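PDB 2DY1: elongation factor G, which binds GTP together with a magnesium ion and probably acts as a GTPase in the elongation stage of translation. Local coordinates for residues T23-E27 against T46-D50. Numbering follows the deposited sequence.
Sequences TTLTE and TTTTD. With MG (magnesium ion), chain B; GTP (guanosine-5'-triphosphate), chain C.
Glu27 meets the loop 46-50 with the end of its side chain: Thr48 N donates to Glu27 OE1 at 2.8 Å, almost straight at 176° but arriving 50° out of the carboxylate plane. The bend at chi2 (-53°) turns the chain so that Glu27 CG lies 3.5 Å from Thr47 CG2, the two side chains crossing at about a right angle. Glu27 OE1 also accepts from a water that in turn takes the amide of Thr49, and Glu27 OE2 forms a salt bridge with Lys36 and accepts from the Gly40 amide. An alanine in place of Glu27 would probably leave the Thr48 amide without this acceptor and Lys36 without its carboxylate partner, and let the loop shift on the helix.

Thr23 divides its two branches. Thr23 CG2, anti to the backbone N, packs 3.7 Å from Thr47 OG1, which accepts from Asp50 N in an ST motif; Thr23 OG1 binds the magnesium ion at 2.1 Å and is hydrogen-bonded to Asp80. Asp50 OD2 accepts at 2.7 Å from a metal-bound water, while Asp50 OD1 is hydrogen-bonded to Thr61, the other protein ligand of the ion. The loop, probably part of switch I, thus supplies second-shell contacts to the magnesium-GTP site of a P-loop GTPase, against the helix that follows the P-loop.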
# COMPACT_ATOMS: atom_id res chain seq x y z
N THR A 23 -7.98 6.88 16.06
CA THR A 23 -7.18 7.91 16.69
C THR A 23 -7.87 8.46 17.92
O THR A 23 -7.22 8.80 18.89
CB THR A 23 -6.87 9.00 15.67
OG1 THR A 23 -6.11 8.41 14.61
CG2 THR A 23 -6.07 10.17 16.30
N THR A 24 -9.20 8.53 17.89
CA THR A 24 -9.94 9.04 19.03
C THR A 24 -9.81 8.07 20.23
O THR A 24 -9.70 8.48 21.39
CB THR A 24 -11.41 9.24 18.62
OG1 THR A 24 -11.46 10.23 17.58
CG2 THR A 24 -12.24 9.72 19.79
N LEU A 25 -9.79 6.77 19.93
CA LEU A 25 -9.61 5.79 20.98
C LEU A 25 -8.18 5.89 21.53
O LEU A 25 -7.95 5.81 22.74
CB LEU A 25 -9.85 4.39 20.41
CG LEU A 25 -9.92 3.23 21.38
CD1 LEU A 25 -11.04 3.47 22.41
CD2 LEU A 25 -10.20 1.96 20.57
N THR A 26 -7.23 6.08 20.62
CA THR A 26 -5.82 6.20 21.01
C THR A 26 -5.64 7.39 21.94
O THR A 26 -4.97 7.31 22.97
CB THR A 26 -4.94 6.34 19.74
OG1 THR A 26 -5.09 5.17 18.93
CG2 THR A 26 -3.46 6.51 20.12
N GLU A 27 -6.24 8.53 21.56
CA GLU A 27 -6.20 9.74 22.40
C GLU A 27 -6.78 9.46 23.78
O GLU A 27 -6.23 9.88 24.79
CB GLU A 27 -7.03 10.86 21.77
CG GLU A 27 -6.32 11.80 20.82
CD GLU A 27 -5.06 12.41 21.42
OE1 GLU A 27 -4.01 11.93 21.01
OE2 GLU A 27 -5.11 13.33 22.27
N THR A 46 -5.46 18.35 17.49
CA THR A 46 -4.69 18.23 18.72
C THR A 46 -4.37 16.81 19.20
O THR A 46 -4.06 16.63 20.37
CB THR A 46 -5.41 18.95 19.85
OG1 THR A 46 -6.79 18.60 19.82
CG2 THR A 46 -5.31 20.49 19.66
N THR A 47 -4.43 15.83 18.31
CA THR A 47 -4.11 14.46 18.72
C THR A 47 -2.62 14.19 18.58
O THR A 47 -1.92 14.84 17.82
CB THR A 47 -4.84 13.39 17.87
OG1 THR A 47 -4.35 13.39 16.52
CG2 THR A 47 -6.35 13.66 17.86
N THR A 48 -2.16 13.21 19.35
CA THR A 48 -0.77 12.78 19.31
C THR A 48 -0.43 12.12 17.97
O THR A 48 0.64 12.38 17.41
CB THR A 48 -0.50 11.80 20.47
OG1 THR A 48 -0.61 12.53 21.70
CG2 THR A 48 0.88 11.16 20.39
N THR A 49 -1.30 11.24 17.46
CA THR A 49 -1.03 10.56 16.20
C THR A 49 -0.98 11.46 14.98
O THR A 49 -0.04 11.43 14.20
CB THR A 49 -2.10 9.50 15.87
OG1 THR A 49 -2.14 8.57 16.94
CG2 THR A 49 -1.77 8.78 14.56
N ASP A 50 -2.04 12.23 14.80
CA ASP A 50 -2.12 13.08 13.64
C ASP A 50 -1.41 14.41 13.85
O ASP A 50 -2.02 15.39 14.29
CB ASP A 50 -3.60 13.25 13.26
CG ASP A 50 -4.26 11.92 12.80
OD1 ASP A 50 -3.54 10.93 12.52
OD2 ASP A 50 -5.51 11.88 12.67
MG MG B . -6.75 8.01 12.62
PG GTP C . -8.70 7.39 10.04
O1G GTP C . -8.99 8.52 8.94
O2G GTP C . -7.29 7.69 10.75
O3G GTP C . -8.77 6.02 9.49
O3B GTP C . -9.86 7.67 11.12
PB GTP C . -9.87 7.10 12.62
O1B GTP C . -10.29 5.67 12.59
O2B GTP C . -8.59 7.43 13.29
O3A GTP C . -11.12 7.89 13.26
PA GTP C . -10.98 9.26 14.08
O1A GTP C . -10.50 8.95 15.45
O2A GTP C . -10.23 10.24 13.26
O5' GTP C . -12.51 9.74 14.21
C5' GTP C . -13.17 10.26 13.05
C4' GTP C . -14.45 10.99 13.46
O4' GTP C . -15.20 10.06 14.26
C3' GTP C . -14.11 12.17 14.37
O3' GTP C . -15.09 13.19 14.19
C2' GTP C . -14.22 11.56 15.77
O2' GTP C . -14.58 12.59 16.70
C1' GTP C . -15.44 10.67 15.54
N9 GTP C . -15.58 9.61 16.57
C8 GTP C . -14.64 8.72 16.91
N7 GTP C . -15.16 7.84 17.76
C5 GTP C . -16.43 8.16 17.96
C6 GTP C . -17.45 7.61 18.73
O6 GTP C . -17.28 6.58 19.39
N1 GTP C . -18.70 8.23 18.73
C2 GTP C . -18.91 9.38 17.96
N2 GTP C . -20.10 9.97 17.95
N3 GTP C . -17.91 9.88 17.22
C4 GTP C . -16.70 9.30 17.21
O HOH W 1 -3.62 10.16 18.88
O HOH W 2 -7.41 9.99 12.60
O HOH W 3 -6.01 6.06 12.85